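Long-range contacts in DNA polymerase sliding clamp 2 (Sulfolobus tokodaii, PDB 3AIZ), which serves as a subunit of the ring-shaped sliding clamp that encircles DNA and tethers the polymerase and other processing proteins to it during replication: residues G18-T23 with L240-A245; V142-A147 with V208-S213; A198-E203 with V220-N225; Q216-G221 with M228-P233. One frame throughout, in Å; residues are numbered along the deposited sequence.

Overall arrangement
Contacts 2, 3 and 4 lie in the C-terminal half of the chain. Contact 1 joins that half to the loop 18-23 of the N-terminal half. The four centres are 11 to 15 Å apart. Contact 1 links a loop near the start of the chain to its last strand, and the other three lie along the chain inside the loop it closes. Contacts 2 and 3 alternate in sequence and both use helix 202-211; contacts 3 and 4 share V220 and G221 on strand 218-223. Strands 218-223, 226-233 and 239-244 are consecutive neighbours in a sheet, so contacts 4 and 1 abut. Contacts 2 to 4 build the C-terminal clamp domain; contact 1 joins it to the N-terminal one.

Contact 1. Residues G18-T23 with L240-A245; sequences GLLKVT and LIFWIA
F242 sets the edge of its ring against the backbone of G18. The oxygen of G18 lies near the plane of the ring, with G18 O 3.7 Å from F242 CZ. This is packing of an aromatic edge on a carbonyl, and no hydrogen bond crosses the contact. The ring is placed there by its first torsion: CG is anti to the carbonyl carbon (chi1 -63°). L20 also reaches the ring, with L20 CD1 at 4.3 Å from F242 CE2. Two residues earlier on the strand, L240 points toward the loop. Its two methyls divide the work. L240 CD1 sits 4.1 Å from G18 CA, where the glycine presents bare backbone. L240 CD2 meets L19 CD2 at 4.1 Å, and these two leucine side chains run at a slant to each other.

The loop turns through a type II beta turn from L19 to V22, closed by a weak V22 N to L19 O bond. The oxygen of L20 is hydrogen-bonded to the hydroxyl of Y39. V208 of helix 202-211 packs on both L20 and F242. V48 of strand 46-53 does the same for L19 and F242.

The contact is largely buried near the middle of the chain. Strand 239-244 also pairs with strand 226-233. This is the junction between the two domains within one PCNA subunit, where strand 239-244 pairs with strand 46-53.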
loop_
_atom_site.group_PDB
_atom_site.type_symbol
_atom_site.label_atom_id
_atom_site.label_comp_id
_atom_site.label_asym_id
_atom_site.label_seq_id
_atom_site.Cartn_x
_atom_site.Cartn_y
_atom_site.Cartn_z
ATOM N N GLY A 18 -7.315 -15.471 23.392
ATOM C CA GLY A 18 -8.470 -15.174 24.215
ATOM C C GLY A 18 -8.137 -15.085 25.691
ATOM O O GLY A 18 -8.984 -14.722 26.505
ATOM N N LEU A 19 -6.899 -15.418 26.039
ATOM C CA LEU A 19 -6.458 -15.351 27.426
ATOM C C LEU A 19 -6.357 -13.900 27.894
ATOM O O LEU A 19 -5.379 -13.211 27.606
ATOM C CB LEU A 19 -5.116 -16.066 27.597
ATOM C CG LEU A 19 -5.090 -17.534 27.164
ATOM C CD1 LEU A 19 -3.736 -18.161 27.451
ATOM C CD2 LEU A 19 -6.191 -18.317 27.854
ATOM N N LEU A 20 -7.378 -13.445 28.616
ATOM C CA LEU A 20 -7.454 -12.057 29.068
ATOM C C LEU A 20 -6.443 -11.730 30.162
ATOM O O LEU A 20 -6.295 -12.474 31.131
ATOM C CB LEU A 20 -8.866 -11.733 29.563
ATOM C CG LEU A 20 -9.977 -11.703 28.512
ATOM C CD1 LEU A 20 -11.336 -11.610 29.180
ATOM C CD2 LEU A 20 -9.770 -10.548 27.543
ATOM N N LYS A 21 -5.754 -10.604 30.000
ATOM C CA LYS A 21 -4.782 -10.140 30.988
ATOM C C LYS A 21 -3.708 -11.184 31.273
ATOM O O LYS A 21 -3.050 -11.135 32.312
ATOM C CB LYS A 21 -5.481 -9.744 32.292
ATOM C CG LYS A 21 -6.416 -8.551 32.170
ATOM C CD LYS A 21 -7.101 -8.260 33.498
ATOM C CE LYS A 21 -8.048 -7.074 33.391
ATOM N NZ LYS A 21 -7.332 -5.811 33.055
ATOM N N VAL A 22 -3.531 -12.124 30.350
ATOM C CA VAL A 22 -2.531 -13.171 30.523
ATOM C C VAL A 22 -1.121 -12.596 30.460
ATOM O O VAL A 22 -0.785 -11.846 29.544
ATOM C CB VAL A 22 -2.676 -14.291 29.471
ATOM C CG1 VAL A 22 -2.376 -13.764 28.074
ATOM C CG2 VAL A 22 -1.758 -15.451 29.811
ATOM N N THR A 23 -0.300 -12.943 31.446
ATOM C CA THR A 23 1.082 -12.487 31.473
ATOM C C THR A 23 1.878 -13.177 30.367
ATOM O O THR A 23 1.349 -14.028 29.652
ATOM C CB THR A 23 1.735 -12.743 32.849
ATOM O OG1 THR A 23 3.100 -12.304 32.830
ATOM C CG2 THR A 23 1.681 -14.219 33.205
ATOM N N LEU A 240 -12.299 -22.802 25.423
ATOM C CA LEU A 240 -12.053 -21.715 26.362
ATOM C C LEU A 240 -13.142 -21.714 27.425
ATOM O O LEU A 240 -14.321 -21.867 27.115
ATOM C CB LEU A 240 -12.022 -20.366 25.642
ATOM C CG LEU A 240 -10.642 -19.788 25.326
ATOM C CD1 LEU A 240 -10.772 -18.492 24.541
ATOM C CD2 LEU A 240 -9.852 -19.564 26.603
ATOM N N ILE A 241 -12.742 -21.551 28.679
ATOM C CA ILE A 241 -13.694 -21.562 29.781
ATOM C C ILE A 241 -13.423 -20.407 30.730
ATOM O O ILE A 241 -12.307 -20.247 31.224
ATOM C CB ILE A 241 -13.637 -22.887 30.564
ATOM C CG1 ILE A 241 -13.877 -24.072 29.625
ATOM C CG2 ILE A 241 -14.653 -22.880 31.697
ATOM C CD1 ILE A 241 -13.805 -25.415 30.307
ATOM N N PHE A 242 -14.447 -19.600 30.979
ATOM C CA PHE A 242 -14.309 -18.449 31.859
ATOM C C PHE A 242 -15.187 -18.586 33.092
ATOM O O PHE A 242 -16.267 -19.169 33.038
ATOM C CB PHE A 242 -14.659 -17.159 31.116
ATOM C CG PHE A 242 -13.751 -16.859 29.960
ATOM C CD1 PHE A 242 -14.083 -17.263 28.679
ATOM C CD2 PHE A 242 -12.566 -16.169 30.156
ATOM C CE1 PHE A 242 -13.250 -16.987 27.613
ATOM C CE2 PHE A 242 -11.728 -15.891 29.095
ATOM C CZ PHE A 242 -12.071 -16.301 27.822
ATOM N N TRP A 243 -14.708 -18.047 34.206
ATOM C CA TRP A 243 -15.495 -17.981 35.428
ATOM C C TRP A 243 -15.461 -16.563 35.977
ATOM O O TRP A 243 -14.393 -16.029 36.276
ATOM C CB TRP A 243 -14.973 -18.968 36.473
ATOM C CG TRP A 243 -15.361 -20.392 36.208
ATOM C CD1 TRP A 243 -14.597 -21.353 35.615
ATOM C CD2 TRP A 243 -16.610 -21.013 36.531
ATOM N NE1 TRP A 243 -15.293 -22.537 35.549
ATOM C CE2 TRP A 243 -16.531 -22.354 36.105
ATOM C CE3 TRP A 243 -17.788 -20.568 37.140
ATOM C CZ2 TRP A 243 -17.584 -23.252 36.268
ATOM C CZ3 TRP A 243 -18.831 -21.460 37.301
ATOM C CH2 TRP A 243 -18.722 -22.787 36.866
ATOM N N ILE A 244 -16.636 -15.953 36.097
ATOM C CA ILE A 244 -16.741 -14.584 36.588
ATOM C C ILE A 244 -17.344 -14.555 37.986
ATOM O O ILE A 244 -18.429 -15.089 38.213
ATOM C CB ILE A 244 -17.598 -13.701 35.654
ATOM C CG1 ILE A 244 -16.956 -13.585 34.269
ATOM C CG2 ILE A 244 -17.782 -12.319 36.253
ATOM C CD1 ILE A 244 -17.102 -14.822 33.415
ATOM N N ALA A 245 -16.636 -13.935 38.921
ATOM C CA ALA A 245 -17.153 -13.770 40.272
ATOM C C ALA A 245 -18.248 -12.713 40.269
ATOM O O ALA A 245 -18.042 -11.601 39.779
ATOM C CB ALA A 245 -16.038 -13.379 41.226
#

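Contact 2. Residues V142-A147 with V208-S213; sequences VLKDIA and VFKVTS
F209 has the most surface buried here, and L143 supplies much of the cover. CG of L143 lies over one face of the ring, displaced toward the rim. L143 CD2 makes an off-centre CH-pi contact, 4.0 Å from the F209 ring centroid and 30° off the normal. The other branch, L143 CD1, turns to T212 and stands 3.6 Å from T212 OG1. T212 OG1 is hydrogen-bonded to F209 O at 2.7 Å. This buried polar atom is thus satisfied by the last turn of the helix, from the 3-10 turn that follows it. I146 CG2 comes to the edge of the F209 ring. A147 fills in beside the stem, with A147 CB 3.8 Å from F209 CB.

The two segments belong to helices 140-150 and 202-211, the pair of the C-terminal clamp domain. In the PCNA fold such helices line the central hole through which DNA passes, with the sheets behind them. The apolar side of this pair faces the sheet: L143 rests on V218 and V220, and T212 on I230 and V232.

K144 has the second largest buried surface. Its CG is anti to the backbone N (chi1 -175°), and the chain extends across the end of the second helix, obliquely to K210. K144 CD is 3.7 Å from S213 CB, and K144 CE is 4.1 Å from K210 CG. S213 OG is hydrogen-bonded to K210 O at 3.1 Å. K144 NZ and K210 NZ, both exposed, are 5.1 Å apart, consistent with a positive surface toward DNA. V142 packs on V104, and D145 and I146 on Y105, of a neighbouring sliding clamp C subunit.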
loop_
_atom_site.group_PDB
_atom_site.type_symbol
_atom_site.label_atom_id
_atom_site.label_comp_id
_atom_site.label_asym_id
_atom_site.label_seq_id
_atom_site.Cartn_x
_atom_site.Cartn_y
_atom_site.Cartn_z
ATOM N N VAL A 142 -23.247 -12.384 18.968
ATOM C CA VAL A 142 -24.301 -11.734 19.735
ATOM C C VAL A 142 -23.755 -11.195 21.051
ATOM O O VAL A 142 -23.979 -10.035 21.397
ATOM C CB VAL A 142 -25.465 -12.695 20.030
ATOM C CG1 VAL A 142 -26.522 -11.997 20.868
ATOM C CG2 VAL A 142 -26.062 -13.218 18.732
ATOM N N LEU A 143 -23.039 -12.041 21.784
ATOM C CA LEU A 143 -22.447 -11.635 23.053
ATOM C C LEU A 143 -21.488 -10.467 22.848
ATOM O O LEU A 143 -21.420 -9.555 23.671
ATOM C CB LEU A 143 -21.728 -12.812 23.716
ATOM C CG LEU A 143 -22.608 -14.012 24.074
ATOM C CD1 LEU A 143 -21.775 -15.144 24.657
ATOM C CD2 LEU A 143 -23.711 -13.601 25.037
ATOM N N LYS A 144 -20.752 -10.497 21.742
ATOM C CA LYS A 144 -19.858 -9.400 21.397
ATOM C C LYS A 144 -20.655 -8.115 21.205
ATOM O O LYS A 144 -20.255 -7.052 21.675
ATOM C CB LYS A 144 -19.069 -9.729 20.130
ATOM C CG LYS A 144 -18.015 -8.697 19.764
ATOM C CD LYS A 144 -17.192 -9.164 18.577
ATOM C CE LYS A 144 -16.038 -8.219 18.291
ATOM N NZ LYS A 144 -15.185 -8.718 17.176
ATOM N N ASP A 145 -21.787 -8.221 20.515
ATOM C CA ASP A 145 -22.674 -7.079 20.320
ATOM C C ASP A 145 -23.159 -6.533 21.659
ATOM O O ASP A 145 -23.186 -5.321 21.873
ATOM C CB ASP A 145 -23.867 -7.462 19.442
ATOM C CG ASP A 145 -23.479 -7.678 17.991
ATOM O OD1 ASP A 145 -22.433 -7.139 17.568
ATOM O OD2 ASP A 145 -24.221 -8.381 17.270
ATOM N N ILE A 146 -23.541 -7.433 22.559
ATOM C CA ILE A 146 -23.981 -7.049 23.896
ATOM C C ILE A 146 -22.850 -6.380 24.673
ATOM O O ILE A 146 -23.083 -5.471 25.469
ATOM C CB ILE A 146 -24.504 -8.261 24.687
ATOM C CG1 ILE A 146 -25.769 -8.815 24.031
ATOM C CG2 ILE A 146 -24.777 -7.881 26.132
ATOM C CD1 ILE A 146 -26.370 -9.993 24.762
ATOM N N ALA A 147 -21.623 -6.831 24.436
ATOM C CA ALA A 147 -20.458 -6.234 25.075
ATOM C C ALA A 147 -20.293 -4.786 24.624
ATOM O O ALA A 147 -19.982 -3.907 25.426
ATOM C CB ALA A 147 -19.208 -7.038 24.762
ATOM N N VAL A 208 -14.626 -10.548 28.300
ATOM C CA VAL A 208 -14.905 -11.954 28.039
ATOM C C VAL A 208 -15.824 -12.127 26.834
ATOM O O VAL A 208 -15.485 -12.827 25.880
ATOM C CB VAL A 208 -15.545 -12.638 29.263
ATOM C CG1 VAL A 208 -15.966 -14.060 28.919
ATOM C CG2 VAL A 208 -14.582 -12.632 30.437
ATOM N N PHE A 209 -16.988 -11.486 26.887
ATOM C CA PHE A 209 -17.970 -11.575 25.812
ATOM C C PHE A 209 -17.360 -11.282 24.446
ATOM O O PHE A 209 -17.632 -11.984 23.473
ATOM C CB PHE A 209 -19.142 -10.629 26.079
ATOM C CG PHE A 209 -20.235 -11.239 26.907
ATOM C CD1 PHE A 209 -19.954 -12.244 27.816
ATOM C CD2 PHE A 209 -21.544 -10.805 26.780
ATOM C CE1 PHE A 209 -20.957 -12.809 28.578
ATOM C CE2 PHE A 209 -22.553 -11.365 27.541
ATOM C CZ PHE A 209 -22.259 -12.367 28.440
ATOM N N LYS A 210 -16.534 -10.243 24.382
ATOM C CA LYS A 210 -15.892 -9.851 23.134
ATOM C C LYS A 210 -15.046 -10.993 22.577
ATOM O O LYS A 210 -14.971 -11.192 21.365
ATOM C CB LYS A 210 -15.033 -8.602 23.350
ATOM C CG LYS A 210 -14.418 -8.026 22.085
ATOM C CD LYS A 210 -13.745 -6.689 22.370
ATOM C CE LYS A 210 -13.041 -6.139 21.135
ATOM N NZ LYS A 210 -11.912 -7.011 20.696
ATOM N N VAL A 211 -14.423 -11.749 23.475
ATOM C CA VAL A 211 -13.561 -12.863 23.090
ATOM C C VAL A 211 -14.354 -14.059 22.562
ATOM O O VAL A 211 -13.891 -14.779 21.677
ATOM C CB VAL A 211 -12.682 -13.318 24.275
ATOM C CG1 VAL A 211 -11.991 -14.635 23.958
ATOM C CG2 VAL A 211 -11.665 -12.244 24.623
ATOM N N THR A 212 -15.551 -14.263 23.101
ATOM C CA THR A 212 -16.358 -15.430 22.756
ATOM C C THR A 212 -16.816 -15.432 21.299
ATOM O O THR A 212 -17.458 -16.381 20.851
ATOM C CB THR A 212 -17.601 -15.544 23.659
ATOM O OG1 THR A 212 -18.541 -14.516 23.318
ATOM C CG2 THR A 212 -17.214 -15.414 25.122
ATOM N N SER A 213 -16.489 -14.373 20.565
ATOM C CA SER A 213 -16.903 -14.263 19.168
ATOM C C SER A 213 -16.234 -15.316 18.287
ATOM O O SER A 213 -16.711 -15.613 17.191
ATOM C CB SER A 213 -16.622 -12.859 18.626
ATOM O OG SER A 213 -15.233 -12.578 18.614
#

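Contact 3. Residues A198-E203 with V220-N225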
loop_
_atom_site.group_PDB
_atom_site.type_symbol
_atom_site.label_atom_id
_atom_site.label_comp_id
_atom_site.label_asym_id
_atom_site.label_seq_id
_atom_site.Cartn_x
_atom_site.Cartn_y
_atom_site.Cartn_z
ATOM N N ALA A 198 -28.233 -12.458 38.957
ATOM C CA ALA A 198 -26.895 -12.170 39.456
ATOM C C ALA A 198 -26.357 -10.878 38.857
ATOM O O ALA A 198 -26.853 -10.400 37.838
ATOM C CB ALA A 198 -25.957 -13.325 39.151
ATOM N N VAL A 199 -25.338 -10.317 39.497
ATOM C CA VAL A 199 -24.708 -9.094 39.017
ATOM C C VAL A 199 -23.227 -9.343 38.750
ATOM O O VAL A 199 -22.565 -10.047 39.511
ATOM C CB VAL A 199 -24.851 -7.955 40.042
ATOM C CG1 VAL A 199 -24.229 -6.675 39.508
ATOM C CG2 VAL A 199 -26.313 -7.738 40.385
ATOM N N TYR A 200 -22.710 -8.768 37.668
ATOM C CA TYR A 200 -21.303 -8.936 37.318
ATOM C C TYR A 200 -20.678 -7.627 36.852
ATOM O O TYR A 200 -21.379 -6.710 36.424
ATOM C CB TYR A 200 -21.141 -10.001 36.231
ATOM C CG TYR A 200 -21.776 -11.325 36.579
ATOM C CD1 TYR A 200 -23.031 -11.662 36.094
ATOM C CD2 TYR A 200 -21.123 -12.235 37.399
ATOM C CE1 TYR A 200 -23.616 -12.869 36.411
ATOM C CE2 TYR A 200 -21.700 -13.446 37.723
ATOM C CZ TYR A 200 -22.947 -13.758 37.226
ATOM O OH TYR A 200 -23.527 -14.963 37.544
ATOM N N SER A 201 -19.355 -7.549 36.937
ATOM C CA SER A 201 -18.622 -6.374 36.483
ATOM C C SER A 201 -18.709 -6.230 34.966
ATOM O O SER A 201 -18.449 -7.182 34.232
ATOM C CB SER A 201 -17.159 -6.462 36.916
ATOM O OG SER A 201 -16.402 -5.390 36.383
ATOM N N ILE A 202 -19.078 -5.039 34.501
ATOM C CA ILE A 202 -19.157 -4.777 33.069
ATOM C C ILE A 202 -17.782 -4.872 32.423
ATOM O O ILE A 202 -17.640 -5.398 31.322
ATOM C CB ILE A 202 -19.759 -3.394 32.765
ATOM C CG1 ILE A 202 -21.229 -3.355 33.176
ATOM C CG2 ILE A 202 -19.627 -3.064 31.286
ATOM C CD1 ILE A 202 -22.041 -2.341 32.411
ATOM N N GLU A 203 -16.772 -4.357 33.117
ATOM C CA GLU A 203 -15.401 -4.410 32.626
ATOM C C GLU A 203 -15.008 -5.838 32.268
ATOM O O GLU A 203 -14.441 -6.090 31.205
ATOM C CB GLU A 203 -14.437 -3.850 33.675
ATOM C CG GLU A 203 -14.640 -2.375 33.981
ATOM C CD GLU A 203 -14.288 -1.484 32.805
ATOM O OE1 GLU A 203 -13.453 -1.899 31.973
ATOM O OE2 GLU A 203 -14.843 -0.367 32.715
ATOM N N VAL A 220 -23.394 -20.166 28.138
ATOM C CA VAL A 220 -23.324 -19.316 29.318
ATOM C C VAL A 220 -24.192 -19.886 30.431
ATOM O O VAL A 220 -25.375 -20.152 30.229
ATOM C CB VAL A 220 -23.786 -17.881 29.010
ATOM C CG1 VAL A 220 -23.753 -17.031 30.270
ATOM C CG2 VAL A 220 -22.921 -17.267 27.921
ATOM N N GLY A 221 -23.598 -20.076 31.603
ATOM C CA GLY A 221 -24.323 -20.595 32.746
ATOM C C GLY A 221 -24.156 -19.717 33.968
ATOM O O GLY A 221 -23.095 -19.134 34.183
ATOM N N PHE A 222 -25.211 -19.618 34.770
ATOM C CA PHE A 222 -25.156 -18.861 36.015
ATOM C C PHE A 222 -26.327 -19.227 36.917
ATOM O O PHE A 222 -27.168 -20.048 36.554
ATOM C CB PHE A 222 -25.147 -17.354 35.739
ATOM C CG PHE A 222 -26.465 -16.814 35.262
ATOM C CD1 PHE A 222 -27.308 -16.142 36.134
ATOM C CD2 PHE A 222 -26.862 -16.972 33.945
ATOM C CE1 PHE A 222 -28.522 -15.640 35.699
ATOM C CE2 PHE A 222 -28.074 -16.472 33.505
ATOM C CZ PHE A 222 -28.905 -15.807 34.383
ATOM N N GLY A 223 -26.373 -18.616 38.094
ATOM C CA GLY A 223 -27.447 -18.852 39.040
ATOM C C GLY A 223 -27.552 -17.705 40.023
ATOM O O GLY A 223 -26.892 -16.682 39.856
ATOM N N ASN A 224 -28.381 -17.871 41.048
ATOM C CA ASN A 224 -28.570 -16.816 42.038
ATOM C C ASN A 224 -27.289 -16.455 42.777
ATOM O O ASN A 224 -26.824 -17.202 43.637
ATOM C CB ASN A 224 -29.665 -17.187 43.037
ATOM C CG ASN A 224 -31.041 -16.757 42.577
ATOM O OD1 ASN A 224 -31.555 -17.249 41.574
ATOM N ND2 ASN A 224 -31.646 -15.828 43.310
ATOM N N ASN A 225 -26.724 -15.302 42.432
ATOM C CA ASN A 225 -25.536 -14.791 43.105
ATOM C C ASN A 225 -24.380 -15.789 43.137
ATOM O O ASN A 225 -23.629 -15.850 44.110
ATOM C CB ASN A 225 -25.888 -14.332 44.521
ATOM C CG ASN A 225 -26.914 -13.213 44.533
ATOM O OD1 ASN A 225 -27.096 -12.510 43.538
ATOM N ND2 ASN A 225 -27.588 -13.040 45.664
HETATM O O HOH W 1 -24.655 -11.271 42.115
#
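Y200 and F222 bring together two strands of the C-terminal clamp domain that do not pair. The axes of strands 198-201 and 220-223 approach to 8.4 Å, with 123° between their directions. Both belong to the second beta-alpha-beta-beta-beta motif of the PCNA fold, in which strand 196-201 leads through helix 202-211 to strand 218-223.

The van der Waals contacts centre on F222. The Y200 side chain crosses it obliquely, with Y200 CZ 4.5 Å from F222 CB. The tyrosine CG is anti to the carbonyl carbon (chi1 -54°), which carries the ring toward strand 218-223 and its OH to both F222 and I226. A198 CB adds a contact at 4.3 Å from F222 CD1. The same methyl, A198 CB, lies 3.6 Å from G223 O. Around them I159 of strand 156-161 packs on both Y200 and F222, and M228 does likewise from strand 226-233.

Polar links are few, and none joins the two segments directly. The hydroxyl of Y200 is hydrogen-bonded to the oxygen of I226, just beyond N225, which fixes the tip of this buried ring on the hairpin. At the solvent-exposed turn, N225 curls its side chain back toward strand 198-201. There a water bridges the segments: it accepts from V199 N at 2.9 Å and donates to N225 OD1 at 3.1 Å.

Contact 4. Residues Q216-G221 with M228-P233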
loop_
_atom_site.group_PDB
_atom_site.type_symbol
_atom_site.label_atom_id
_atom_site.label_comp_id
_atom_site.label_asym_id
_atom_site.label_seq_id
_atom_site.Cartn_x
_atom_site.Cartn_y
_atom_site.Cartn_z
ATOM N N GLN A 216 -19.173 -20.172 17.608
ATOM C CA GLN A 216 -20.536 -20.010 17.120
ATOM C C GLN A 216 -21.531 -20.609 18.104
ATOM O O GLN A 216 -22.741 -20.443 17.959
ATOM C CB GLN A 216 -20.699 -20.657 15.744
ATOM C CG GLN A 216 -19.993 -19.914 14.621
ATOM C CD GLN A 216 -20.213 -20.560 13.266
ATOM O OE1 GLN A 216 -20.234 -21.785 13.146
ATOM N NE2 GLN A 216 -20.375 -19.736 12.236
ATOM N N ASN A 217 -21.011 -21.306 19.108
ATOM C CA ASN A 217 -21.860 -21.953 20.099
ATOM C C ASN A 217 -21.335 -21.763 21.515
ATOM O O ASN A 217 -20.866 -22.710 22.150
ATOM C CB ASN A 217 -22.016 -23.439 19.780
ATOM C CG ASN A 217 -22.676 -23.675 18.436
ATOM O OD1 ASN A 217 -23.901 -23.760 18.339
ATOM N ND2 ASN A 217 -21.866 -23.776 17.387
ATOM N N VAL A 218 -21.420 -20.530 22.002
ATOM C CA VAL A 218 -20.984 -20.202 23.350
ATOM C C VAL A 218 -22.052 -20.593 24.365
ATOM O O VAL A 218 -23.222 -20.247 24.208
ATOM C CB VAL A 218 -20.688 -18.700 23.493
ATOM C CG1 VAL A 218 -20.172 -18.391 24.888
ATOM C CG2 VAL A 218 -19.686 -18.257 22.440
ATOM N N THR A 219 -21.646 -21.321 25.400
ATOM C CA THR A 219 -22.562 -21.709 26.465
ATOM C C THR A 219 -22.340 -20.847 27.702
ATOM O O THR A 219 -21.237 -20.796 28.245
ATOM C CB THR A 219 -22.404 -23.195 26.842
ATOM O OG1 THR A 219 -22.761 -24.014 25.723
ATOM C CG2 THR A 219 -23.300 -23.546 28.020
ATOM N N VAL A 220 -23.394 -20.166 28.138
ATOM C CA VAL A 220 -23.324 -19.316 29.318
ATOM C C VAL A 220 -24.192 -19.886 30.431
ATOM O O VAL A 220 -25.375 -20.152 30.229
ATOM C CB VAL A 220 -23.786 -17.881 29.010
ATOM C CG1 VAL A 220 -23.753 -17.031 30.270
ATOM C CG2 VAL A 220 -22.921 -17.267 27.921
ATOM N N GLY A 221 -23.598 -20.076 31.603
ATOM C CA GLY A 221 -24.323 -20.595 32.746
ATOM C C GLY A 221 -24.156 -19.717 33.968
ATOM O O GLY A 221 -23.095 -19.134 34.183
ATOM N N MET A 228 -20.543 -16.940 37.070
ATOM C CA MET A 228 -21.027 -17.253 35.730
ATOM C C MET A 228 -19.958 -18.008 34.950
ATOM O O MET A 228 -18.774 -17.681 35.026
ATOM C CB MET A 228 -21.416 -15.975 34.984
ATOM C CG MET A 228 -21.694 -16.182 33.501
ATOM S SD MET A 228 -21.951 -14.643 32.589
ATOM C CE MET A 228 -23.566 -14.152 33.185
ATOM N N LYS A 229 -20.385 -19.016 34.198
ATOM C CA LYS A 229 -19.468 -19.843 33.428
ATOM C C LYS A 229 -19.699 -19.678 31.932
ATOM O O LYS A 229 -20.808 -19.888 31.442
ATOM C CB LYS A 229 -19.639 -21.312 33.820
ATOM C CG LYS A 229 -18.775 -22.282 33.032
ATOM C CD LYS A 229 -19.118 -23.718 33.392
ATOM C CE LYS A 229 -18.229 -24.710 32.663
ATOM N NZ LYS A 229 -18.577 -26.112 33.021
ATOM N N ILE A 230 -18.650 -19.300 31.206
ATOM C CA ILE A 230 -18.724 -19.201 29.753
ATOM C C ILE A 230 -17.849 -20.265 29.089
ATOM O O ILE A 230 -16.657 -20.366 29.374
ATOM C CB ILE A 230 -18.302 -17.807 29.237
ATOM C CG1 ILE A 230 -19.306 -16.737 29.669
ATOM C CG2 ILE A 230 -18.184 -17.812 27.724
ATOM C CD1 ILE A 230 -19.148 -16.291 31.100
ATOM N N GLU A 231 -18.452 -21.057 28.210
ATOM C CA GLU A 231 -17.720 -22.068 27.461
ATOM C C GLU A 231 -17.595 -21.649 26.001
ATOM O O GLU A 231 -18.597 -21.410 25.327
ATOM C CB GLU A 231 -18.420 -23.424 27.556
ATOM C CG GLU A 231 -18.656 -23.913 28.978
ATOM C CD GLU A 231 -19.268 -25.302 29.023
ATOM O OE1 GLU A 231 -19.102 -26.059 28.042
ATOM O OE2 GLU A 231 -19.912 -25.638 30.040
ATOM N N VAL A 232 -16.361 -21.563 25.518
ATOM C CA VAL A 232 -16.098 -21.154 24.145
ATOM C C VAL A 232 -15.450 -22.294 23.367
ATOM O O VAL A 232 -14.225 -22.370 23.272
ATOM C CB VAL A 232 -15.179 -19.920 24.096
ATOM C CG1 VAL A 232 -15.036 -19.421 22.669
ATOM C CG2 VAL A 232 -15.719 -18.821 24.996
ATOM N N PRO A 233 -16.276 -23.187 22.807
ATOM C CA PRO A 233 -15.807 -24.360 22.066
ATOM C C PRO A 233 -15.315 -23.991 20.674
ATOM O O PRO A 233 -15.777 -23.008 20.097
ATOM C CB PRO A 233 -17.068 -25.226 21.940
ATOM C CG PRO A 233 -18.089 -24.604 22.852
ATOM C CD PRO A 233 -17.742 -23.158 22.904
#
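T219 and E231 form the first hydrogen-bonded pair of this antiparallel hairpin. T219 N gives to E231 O at 3.1 Å, and E231 N gives to T219 O at 2.8 Å. G221 and K229 repeat the pattern, with K229 N to G221 O at 2.7 Å and G221 N to K229 O nearly as short. V220 and I230 are the non-hydrogen-bonded pair between them. CA-H...O contacts, such as V220 CA to K229 O, fill in along the strands. Pairing stops at P233, which has no N-H; its CD rests against the oxygen of N217.

The apolar side chains meet on one face. V218 CG1 touches I230 CG2 at 3.5 Å. V220 CG2 lies alongside I230 CG1, the two chains pointing the same way. V220 CG1 meets M228 SD at 3.8 Å, where the methionine bends at its last torsion (chi3 -72°).

On the opposite face T219 CB packs on E231 CB at 4.1 Å. K229 there makes a weak salt bridge within its own strand, K229 NZ to E231 OE2 at 3.3 Å. At the start of the hairpin K188 NZ hydrogen-bonds to both Q216 O and N217 OD1.

The hairpin belongs to the C-terminal clamp domain, with helix 140-150 over its apolar face. It sits between strand 134-138, where V220 packs on F136, and strand 239-244, where I230 packs on I244. The latter strand leads to the N-terminal domain.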